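Local coordinates for protein B-cell differentiation antigen CD72 (Mus musculus, PDB 5B1R) that acts as a B-cell receptor co-receptor with positive and negative roles, recognising Sm/ribonucleoprotein and recruiting SHP-1, and is represented by its extracellular C-type lectin-like domain, at residues 36-42 with 111-115; 63-69 with 93-98; 70-74 with 100-105. The protein carries 2 engineered substitutions. All coordinates share one frame; numbering follows the deposited sequence.

Contact 1 lies nearest the middle of the domain and contact 2 furthest out, with contact 3 between them; none is fully buried. Contact 1 is strand pairing, backbone to backbone, with one buried carboxylate added. Contact 2 depends on a water, an indole and an exposed arginine, where a loop meets a hairpin turn. In contact 3 each segment sends a side chain to backbone oxygens of the other. Strand 97-104 serves contacts 2 and 3, and residues 63-69 run straight on into 70-74. Contact 1 reaches both: Ile112 packs against Tyr69 and Leu63, while Ala41 and Ile112 meet the backbone of Gln72 and Trp70.

Contact 1: 36-42 with 111-115; sequences LSSKLAA and SICES. Engineered in segment 111-115: Ser111 (natural residue Cys).
Lys39 and Glu114 form an antiparallel hydrogen-bonded pair: Lys39 N donates a hydrogen bond to Glu114 O over 3.0 Å, and Glu114 N donates one to Lys39 O at 2.7 Å. Leu40 and Cys113 follow as a non-hydrogen-bonded pair with diverging side chains, after which Ala41 N bonds to Ile112 O at 2.8 Å. The pairing starts soon after helix 26-35, which closes with a Schellman motif in which Ser37, with positive phi, is the C-prime residue.

Glu114 does most of the side-chain work. Its CG sits between the backbone N and the carbonyl carbon (chi1 76°), as does that of Lys39, and both chains then run extended. They therefore lie side by side, with Lys39 CE 3.7 Å from Glu114 CD. The carboxylate then reaches back to the backbone. Ala42 N meets OE1 of Glu114 at 2.9 Å on the anti side but 31° out of the carboxylate plane, with a nearly straight N-H (172°). OE2 takes a salt bridge from Arg15 and accepts a hydrogen bond from a water, 2.7 Å from Glu114 OE2. Lys39 NZ stays beyond salt-bridge range, linked weakly through the same water. With both oxygens satisfied, the buried carboxylate probably remains ionised.

Ala41 CB rests on Ile112 CG2 at 3.7 Å. Ser38 turns its CB over Glu114 O, and its hydroxyl is tied back to Leu36 O. Leu40 starts out away from the partner strand and packs on Leu26, Gln30 and Cys33 of helix 26-35, near the engineered Ser111. A short strand after the first helix, paired with the long C-terminal strand, which the Cys33-Cys113 cystine in turn ties to that helix, is a hallmark of the C-type lectin fold.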
loop_
_atom_site.group_PDB
_atom_site.type_symbol
_atom_site.label_atom_id
_atom_site.label_comp_id
_atom_site.label_asym_id
_atom_site.label_seq_id
_atom_site.Cartn_x
_atom_site.Cartn_y
_atom_site.Cartn_z
ATOM N N LEU A 36 -9.111 0.234 -11.096
ATOM C CA LEU A 36 -8.606 -1.120 -11.336
ATOM C C LEU A 36 -9.426 -2.174 -10.594
ATOM O O LEU A 36 -8.978 -3.316 -10.449
ATOM C CB LEU A 36 -7.143 -1.232 -10.899
ATOM C CG LEU A 36 -6.153 -0.244 -11.509
ATOM C CD1 LEU A 36 -4.736 -0.494 -10.979
ATOM C CD2 LEU A 36 -6.201 -0.304 -13.037
ATOM N N SER A 37 -10.608 -1.794 -10.112
ATOM C CA SER A 37 -11.438 -2.675 -9.284
ATOM C C SER A 37 -10.625 -3.196 -8.099
ATOM O O SER A 37 -10.749 -4.347 -7.696
ATOM C CB SER A 37 -12.031 -3.818 -10.108
ATOM O OG SER A 37 -12.745 -3.285 -11.204
ATOM N N SER A 38 -9.789 -2.317 -7.557
ATOM C CA SER A 38 -8.857 -2.646 -6.486
ATOM C C SER A 38 -9.013 -1.604 -5.398
ATOM O O SER A 38 -9.872 -0.730 -5.486
ATOM C CB SER A 38 -7.432 -2.649 -7.029
ATOM O OG SER A 38 -7.309 -3.647 -8.013
ATOM N N LYS A 39 -8.175 -1.683 -4.382
ATOM C CA LYS A 39 -8.188 -0.722 -3.289
ATOM C C LYS A 39 -6.764 -0.394 -2.913
ATOM O O LYS A 39 -5.846 -1.113 -3.265
ATOM C CB LYS A 39 -8.935 -1.296 -2.079
ATOM C CG LYS A 39 -8.257 -2.486 -1.421
ATOM C CD LYS A 39 -9.035 -3.058 -0.232
ATOM C CE LYS A 39 -8.259 -4.216 0.408
ATOM N NZ LYS A 39 -8.946 -4.850 1.573
ATOM N N LEU A 40 -6.557 0.694 -2.187
ATOM C CA LEU A 40 -5.239 0.946 -1.631
ATOM C C LEU A 40 -4.821 -0.224 -0.765
ATOM O O LEU A 40 -5.623 -0.764 0.001
ATOM C CB LEU A 40 -5.275 2.202 -0.781
ATOM C CG LEU A 40 -5.301 3.500 -1.588
ATOM C CD1 LEU A 40 -5.759 4.651 -0.704
ATOM C CD2 LEU A 40 -3.928 3.766 -2.246
ATOM N N ALA A 41 -3.558 -0.608 -0.869
ATOM C CA ALA A 41 -3.084 -1.790 -0.173
ATOM C C ALA A 41 -3.179 -1.627 1.344
ATOM O O ALA A 41 -2.862 -0.568 1.895
ATOM C CB ALA A 41 -1.663 -2.090 -0.596
ATOM N N ALA A 42 -3.602 -2.707 2.003
ATOM C CA ALA A 42 -3.917 -2.671 3.422
ATOM C C ALA A 42 -2.877 -3.453 4.205
ATOM O O ALA A 42 -2.654 -4.635 3.938
ATOM C CB ALA A 42 -5.294 -3.271 3.651
ATOM N N SER A 111 1.974 4.825 -5.248
ATOM C CA SER A 111 1.020 4.156 -4.373
ATOM C C SER A 111 1.048 2.656 -4.624
ATOM O O SER A 111 1.664 2.186 -5.597
ATOM C CB SER A 111 -0.385 4.715 -4.623
ATOM O OG SER A 111 -0.789 4.526 -5.973
ATOM N N ILE A 112 0.375 1.914 -3.750
ATOM C CA ILE A 112 0.266 0.467 -3.920
ATOM C C ILE A 112 -1.207 0.119 -3.835
ATOM O O ILE A 112 -1.880 0.505 -2.868
ATOM C CB ILE A 112 1.038 -0.312 -2.841
ATOM C CG1 ILE A 112 2.482 0.203 -2.740
ATOM C CG2 ILE A 112 0.979 -1.812 -3.133
ATOM C CD1 ILE A 112 3.226 -0.237 -1.500
ATOM N N CYS A 113 -1.721 -0.561 -4.858
ATOM C CA CYS A 113 -3.082 -1.081 -4.849
ATOM C C CYS A 113 -3.062 -2.573 -4.544
ATOM O O CYS A 113 -2.044 -3.247 -4.735
ATOM C CB CYS A 113 -3.745 -0.886 -6.210
ATOM S SG CYS A 113 -3.773 0.784 -6.890
ATOM N N GLU A 114 -4.204 -3.092 -4.113
ATOM C CA GLU A 114 -4.346 -4.533 -4.001
ATOM C C GLU A 114 -5.710 -4.968 -4.502
ATOM O O GLU A 114 -6.711 -4.249 -4.364
ATOM C CB GLU A 114 -4.109 -5.034 -2.584
ATOM C CG GLU A 114 -5.202 -4.815 -1.602
ATOM C CD GLU A 114 -4.912 -5.562 -0.308
ATOM O OE1 GLU A 114 -4.106 -5.075 0.462
ATOM O OE2 GLU A 114 -5.464 -6.654 -0.052
ATOM N N SER A 115 -5.727 -6.156 -5.078
ATOM C CA SER A 115 -6.957 -6.807 -5.479
ATOM C C SER A 115 -6.956 -8.206 -4.892
ATOM O O SER A 115 -5.952 -8.671 -4.330
ATOM C CB SER A 115 -7.039 -6.891 -7.009
ATOM O OG SER A 115 -6.169 -7.909 -7.503
HETATM O O HOH W 1 -6.475 -6.978 2.452
#

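Contact 2: 63-69 with 93-98. Unlike the reference sequence in segment 93-98: Lys93 (reference Thr).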
loop_
_atom_site.group_PDB
_atom_site.type_symbol
_atom_site.label_atom_id
_atom_site.label_comp_id
_atom_site.label_asym_id
_atom_site.label_seq_id
_atom_site.Cartn_x
_atom_site.Cartn_y
_atom_site.Cartn_z
ATOM N N LEU A 63 9.962 -2.355 -3.951
ATOM C CA LEU A 63 9.780 -0.934 -3.679
ATOM C C LEU A 63 11.097 -0.180 -3.827
ATOM O O LEU A 63 12.165 -0.705 -3.519
ATOM C CB LEU A 63 9.236 -0.740 -2.268
ATOM C CG LEU A 63 7.878 -1.373 -1.975
ATOM C CD1 LEU A 63 7.512 -1.164 -0.498
ATOM C CD2 LEU A 63 6.807 -0.815 -2.881
ATOM N N ASP A 64 11.008 1.065 -4.268
ATOM C CA ASP A 64 12.157 1.944 -4.378
ATOM C C ASP A 64 12.371 2.593 -3.013
ATOM O O ASP A 64 11.502 3.321 -2.516
ATOM C CB ASP A 64 11.844 2.986 -5.442
ATOM C CG ASP A 64 12.987 3.940 -5.705
ATOM O OD1 ASP A 64 13.855 4.136 -4.827
ATOM O OD2 ASP A 64 12.992 4.526 -6.808
ATOM N N ARG A 65 13.519 2.323 -2.402
ATOM C CA ARG A 65 13.793 2.811 -1.050
ATOM C C ARG A 65 13.854 4.337 -0.940
ATOM O O ARG A 65 13.797 4.882 0.162
ATOM C CB ARG A 65 15.077 2.192 -0.498
ATOM C CG ARG A 65 16.354 2.749 -1.103
ATOM C CD ARG A 65 17.568 2.379 -0.251
ATOM N NE ARG A 65 17.429 2.853 1.126
ATOM C CZ ARG A 65 17.613 2.101 2.209
ATOM N NH1 ARG A 65 17.954 0.824 2.087
ATOM N NH2 ARG A 65 17.458 2.629 3.417
ATOM N N SER A 66 13.965 5.024 -2.074
ATOM C CA SER A 66 14.009 6.485 -2.078
ATOM C C SER A 66 12.621 7.116 -2.208
ATOM O O SER A 66 12.503 8.341 -2.243
ATOM C CB SER A 66 14.897 6.994 -3.214
ATOM O OG SER A 66 14.254 6.842 -4.465
ATOM N N LYS A 67 11.577 6.291 -2.292
ATOM C CA LYS A 67 10.216 6.792 -2.463
ATOM C C LYS A 67 9.353 6.423 -1.263
ATOM O O LYS A 67 9.637 5.467 -0.543
ATOM C CB LYS A 67 9.586 6.190 -3.726
ATOM C CG LYS A 67 10.313 6.508 -5.029
ATOM C CD LYS A 67 9.995 7.907 -5.514
ATOM C CE LYS A 67 10.688 8.203 -6.841
ATOM N NZ LYS A 67 10.239 7.273 -7.916
ATOM N N SER A 68 8.287 7.184 -1.053
ATOM C CA SER A 68 7.251 6.810 -0.092
ATOM C C SER A 68 5.996 6.482 -0.856
ATOM O O SER A 68 5.699 7.128 -1.868
ATOM C CB SER A 68 6.935 7.957 0.851
ATOM O OG SER A 68 8.067 8.359 1.599
ATOM N N TYR A 69 5.258 5.482 -0.371
ATOM C CA TYR A 69 4.105 4.971 -1.111
ATOM C C TYR A 69 2.812 5.155 -0.338
ATOM O O TYR A 69 2.699 4.694 0.798
ATOM C CB TYR A 69 4.279 3.474 -1.420
ATOM C CG TYR A 69 5.439 3.209 -2.362
ATOM C CD1 TYR A 69 6.742 3.147 -1.893
ATOM C CD2 TYR A 69 5.216 3.037 -3.728
ATOM C CE1 TYR A 69 7.804 2.948 -2.760
ATOM C CE2 TYR A 69 6.270 2.824 -4.607
ATOM C CZ TYR A 69 7.561 2.772 -4.117
ATOM O OH TYR A 69 8.631 2.563 -4.967
ATOM N N LYS A 93 10.904 4.398 3.968
ATOM C CA LYS A 93 11.975 3.552 4.471
ATOM C C LYS A 93 12.942 4.321 5.334
ATOM O O LYS A 93 13.495 5.335 4.912
ATOM C CB LYS A 93 12.743 2.854 3.343
ATOM C CG LYS A 93 13.570 1.684 3.872
ATOM C CD LYS A 93 14.177 0.828 2.788
ATOM C CE LYS A 93 14.782 -0.419 3.417
ATOM N NZ LYS A 93 15.705 -1.135 2.492
ATOM N N TYR A 94 13.126 3.832 6.554
ATOM C CA TYR A 94 14.121 4.383 7.462
ATOM C C TYR A 94 15.207 3.357 7.697
ATOM O O TYR A 94 14.975 2.337 8.343
ATOM C CB TYR A 94 13.471 4.765 8.785
ATOM C CG TYR A 94 12.515 5.917 8.655
ATOM C CD1 TYR A 94 11.179 5.703 8.338
ATOM C CD2 TYR A 94 12.951 7.225 8.827
ATOM C CE1 TYR A 94 10.303 6.760 8.213
ATOM C CE2 TYR A 94 12.083 8.284 8.704
ATOM C CZ TYR A 94 10.760 8.048 8.398
ATOM O OH TYR A 94 9.890 9.107 8.277
ATOM N N TYR A 95 16.393 3.636 7.165
ATOM C CA TYR A 95 17.515 2.714 7.261
ATOM C C TYR A 95 17.108 1.338 6.744
ATOM O O TYR A 95 16.948 1.151 5.539
ATOM C CB TYR A 95 18.035 2.663 8.700
ATOM C CG TYR A 95 18.155 4.043 9.305
ATOM C CD1 TYR A 95 19.204 4.885 8.955
ATOM C CD2 TYR A 95 17.206 4.517 10.203
ATOM C CE1 TYR A 95 19.313 6.154 9.494
ATOM C CE2 TYR A 95 17.307 5.786 10.747
ATOM C CZ TYR A 95 18.363 6.599 10.391
ATOM O OH TYR A 95 18.469 7.862 10.929
ATOM N N GLN A 96 16.901 0.387 7.647
ATOM C CA GLN A 96 16.575 -0.973 7.225
ATOM C C GLN A 96 15.083 -1.319 7.257
ATOM O O GLN A 96 14.693 -2.388 6.794
ATOM C CB GLN A 96 17.371 -1.999 8.039
ATOM C CG GLN A 96 18.890 -1.831 7.972
ATOM C CD GLN A 96 19.498 -2.309 6.659
ATOM O OE1 GLN A 96 18.840 -2.329 5.618
ATOM N NE2 GLN A 96 20.767 -2.702 6.710
ATOM N N LYS A 97 14.249 -0.427 7.788
ATOM C CA LYS A 97 12.827 -0.744 7.955
ATOM C C LYS A 97 11.872 0.246 7.311
ATOM O O LYS A 97 11.988 1.455 7.513
ATOM C CB LYS A 97 12.462 -0.835 9.438
ATOM C CG LYS A 97 12.758 -2.167 10.090
ATOM C CD LYS A 97 12.270 -2.166 11.527
ATOM C CE LYS A 97 12.846 -3.332 12.304
ATOM N NZ LYS A 97 12.548 -3.197 13.756
ATOM N N TRP A 98 10.899 -0.282 6.568
ATOM C CA TRP A 98 9.744 0.511 6.160
ATOM C C TRP A 98 8.878 0.794 7.386
ATOM O O TRP A 98 8.682 -0.083 8.224
ATOM C CB TRP A 98 8.936 -0.219 5.074
ATOM C CG TRP A 98 9.682 -0.287 3.775
ATOM C CD1 TRP A 98 10.561 -1.252 3.377
ATOM C CD2 TRP A 98 9.641 0.679 2.719
ATOM N NE1 TRP A 98 11.064 -0.947 2.136
ATOM C CE2 TRP A 98 10.510 0.231 1.708
ATOM C CE3 TRP A 98 8.952 1.879 2.533
ATOM C CZ2 TRP A 98 10.718 0.941 0.536
ATOM C CZ3 TRP A 98 9.149 2.574 1.360
ATOM C CH2 TRP A 98 10.031 2.108 0.377
HETATM O O HOH W 2 11.456 5.539 1.394
#
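Arg65 O, Lys67 O and Lys93 N close on a single water molecule. The water donates to both carbonyls, 2.7 Å from Arg65 O and equally far from Lys67 O, and accepts from Lys93 N at 2.9 Å. It thereby joins the loop to the edge of the strand where no direct backbone bond spans the gap.

The direct polar bond lies further out. Arg65 NH2 donates to Tyr95 O over 2.6 Å, in the carbonyl plane and on a lone pair, though Tyr95 O lies somewhat out of the guanidinium plane. The chain bends at chi3 (-57°) to bring the guanidinium round to the hairpin turn. Lys93, extended beyond CG, lies across the arginine side chain and lays its methylene CD 3.6 Å above the centre of the guanidinium plane. The terminal nitrogens of these two cations also come close, but they are both donors and that approach is doubtful. Lys93 differs from the reference sequence.

Deeper in, the Trp98 ring is sandwiched between Lys93 CB of its own segment and Leu63 CD1 across the contact, which makes a CH-pi contact; Leu63 CB reaches Trp98 CZ2 at 3.6 Å. Two carbonyl oxygens face the ring edge, Asp64 O lying 3.5 Å from Trp98 CH2, with Lys67 O beside the same corner. Tyr69 CE1 meets Trp98 CH2 at 3.9 Å, and its hydroxyl accepts from Asp64 N.

Within the type I turn from Asp64 to Lys67, Ser66 N to Asp64 OD1 makes an Asx turn, and Ser66 OG bonds to the same oxygen from the same face. Trp98 packs the loop 63-69 against the hairpin of strands 87-94 and 97-104, joined by a type II' turn, within the smaller, three-stranded sheet of the C-type lectin-like domain.

Contact 3: 70-74 with 100-105. Unlike the reference sequence in segment 100-105: Phe102 (reference Ile), Glu104 (reference Lys).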
loop_
_atom_site.group_PDB
_atom_site.type_symbol
_atom_site.label_atom_id
_atom_site.label_comp_id
_atom_site.label_asym_id
_atom_site.label_seq_id
_atom_site.Cartn_x
_atom_site.Cartn_y
_atom_site.Cartn_z
ATOM N N TRP A 70 1.818 5.789 -0.954
ATOM C CA TRP A 70 0.490 5.816 -0.352
ATOM C C TRP A 70 -0.071 4.403 -0.179
ATOM O O TRP A 70 0.000 3.582 -1.104
ATOM C CB TRP A 70 -0.489 6.625 -1.198
ATOM C CG TRP A 70 -0.298 8.111 -1.240
ATOM C CD1 TRP A 70 -0.180 8.869 -2.356
ATOM C CD2 TRP A 70 -0.298 9.011 -0.124
ATOM N NE1 TRP A 70 -0.087 10.197 -2.010
ATOM C CE2 TRP A 70 -0.151 10.316 -0.642
ATOM C CE3 TRP A 70 -0.393 8.842 1.263
ATOM C CZ2 TRP A 70 -0.125 11.454 0.180
ATOM C CZ3 TRP A 70 -0.345 9.964 2.072
ATOM C CH2 TRP A 70 -0.208 11.251 1.529
ATOM N N ILE A 71 -0.666 4.157 0.986
ATOM C CA ILE A 71 -1.348 2.902 1.285
ATOM C C ILE A 71 -2.660 3.232 2.012
ATOM O O ILE A 71 -2.963 4.397 2.297
ATOM C CB ILE A 71 -0.469 1.950 2.152
ATOM C CG1 ILE A 71 -0.117 2.575 3.514
ATOM C CG2 ILE A 71 0.797 1.542 1.379
ATOM C CD1 ILE A 71 0.294 1.557 4.543
ATOM N N GLN A 72 -3.429 2.194 2.333
ATOM C CA GLN A 72 -4.649 2.380 3.100
ATOM C C GLN A 72 -4.357 2.941 4.488
ATOM O O GLN A 72 -3.490 2.443 5.205
ATOM C CB GLN A 72 -5.350 1.043 3.271
ATOM C CG GLN A 72 -6.642 1.142 4.061
ATOM C CD GLN A 72 -7.183 -0.225 4.427
ATOM O OE1 GLN A 72 -7.856 -0.865 3.625
ATOM N NE2 GLN A 72 -6.868 -0.688 5.630
ATOM N N MET A 73 -5.101 3.958 4.885
ATOM C CA MET A 73 -5.018 4.477 6.236
ATOM C C MET A 73 -5.432 3.390 7.235
ATOM O O MET A 73 -6.409 2.664 7.024
ATOM C CB MET A 73 -5.954 5.678 6.375
ATOM C CG MET A 73 -5.877 6.328 7.731
ATOM S SD MET A 73 -7.064 7.654 7.985
ATOM C CE MET A 73 -8.619 6.786 7.833
ATOM N N SER A 74 -4.680 3.278 8.327
ATOM C CA SER A 74 -4.978 2.294 9.364
ATOM C C SER A 74 -5.853 2.933 10.435
ATOM O O SER A 74 -5.386 3.758 11.222
ATOM C CB SER A 74 -3.680 1.789 9.957
ATOM O OG SER A 74 -3.974 0.895 11.005
ATOM N N ARG A 100 5.161 3.027 8.712
ATOM C CA ARG A 100 3.997 3.842 8.411
ATOM C C ARG A 100 4.265 5.266 8.892
ATOM O O ARG A 100 4.682 5.470 10.032
ATOM C CB ARG A 100 2.757 3.289 9.116
ATOM C CG ARG A 100 1.494 4.084 8.822
ATOM C CD ARG A 100 0.270 3.550 9.572
ATOM N NE ARG A 100 0.021 2.156 9.219
ATOM C CZ ARG A 100 -0.694 1.760 8.165
ATOM N NH1 ARG A 100 -1.341 2.650 7.413
ATOM N NH2 ARG A 100 -0.770 0.471 7.884
ATOM N N THR A 101 4.036 6.235 8.008
ATOM C CA THR A 101 4.249 7.634 8.304
ATOM C C THR A 101 3.032 8.434 7.851
ATOM O O THR A 101 2.241 8.001 7.012
ATOM C CB THR A 101 5.492 8.172 7.617
ATOM O OG1 THR A 101 5.279 8.198 6.212
ATOM C CG2 THR A 101 6.702 7.307 7.916
ATOM N N PHE A 102 2.868 9.607 8.428
ATOM C CA PHE A 102 1.733 10.461 8.111
ATOM C C PHE A 102 2.145 11.650 7.262
ATOM O O PHE A 102 3.215 12.214 7.469
ATOM C CB PHE A 102 1.087 10.935 9.408
ATOM C CG PHE A 102 0.679 9.803 10.313
ATOM C CD1 PHE A 102 -0.214 8.838 9.872
ATOM C CD2 PHE A 102 1.171 9.719 11.615
ATOM C CE1 PHE A 102 -0.602 7.801 10.701
ATOM C CE2 PHE A 102 0.782 8.688 12.462
ATOM C CZ PHE A 102 -0.106 7.726 11.999
ATOM N N SER A 103 1.283 12.030 6.319
ATOM C CA SER A 103 1.509 13.184 5.449
ATOM C C SER A 103 0.179 13.824 5.138
ATOM O O SER A 103 -0.842 13.153 5.119
ATOM C CB SER A 103 2.144 12.788 4.103
ATOM O OG SER A 103 3.532 12.578 4.228
ATOM N N GLU A 104 0.186 15.116 4.836
ATOM C CA GLU A 104 -1.017 15.695 4.264
ATOM C C GLU A 104 -1.393 14.944 3.005
ATOM O O GLU A 104 -0.539 14.589 2.175
ATOM C CB GLU A 104 -0.814 17.152 3.932
ATOM C CG GLU A 104 -0.686 17.996 5.176
ATOM C CD GLU A 104 -0.336 19.402 4.846
ATOM O OE1 GLU A 104 0.705 19.581 4.179
ATOM O OE2 GLU A 104 -1.091 20.319 5.243
ATOM N N CYS A 105 -2.685 14.691 2.882
ATOM C CA CYS A 105 -3.213 13.857 1.830
ATOM C C CYS A 105 -2.937 14.390 0.415
ATOM O O CYS A 105 -2.912 13.616 -0.533
ATOM C CB CYS A 105 -4.710 13.624 2.055
ATOM S SG CYS A 105 -5.110 12.889 3.684
HETATM O O HOH W 3 -2.917 -0.132 6.057
#
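Arg100 NH1 donates to Gln72 O over 3.1 Å, with the acceptor in the guanidinium plane and the donor in the carbonyl plane. The arginine runs extended from CG anti to the backbone N, then kinks at chi3 (-59°) to swing its flat group over the chain at 71-74. There Ser74 CB sits 3.4 Å above the centre of one face, and CD1 of Ile71 comes within 3.5 Å of Arg100 NH1. The guanidinium is further fixed: NH1 makes a salt bridge with Asp89 OD2, which also accepts from Ser74 N, while a water bridges NH2 and Gln72 O, 2.9 Å from Arg100 NH2.

At the other end Trp70 CG lies anti to the carbonyl carbon (chi1 -70°), carrying the six-membered ring to the strand end. Trp70 CH2 points at Glu104 O in the ring plane, 3.4 Å away, and touches Ser103 CB; CZ2 lies close to Cys105 O. The ring NH is held by Arg24 O.

Segment 70-74 leaves strand 69-70, one edge of the three-stranded sheet; strand 87-94 is in the middle and 97-104 at the other edge. Trp70 touches Cys88, disulfide-bonded to Cys105, and helix 26-35.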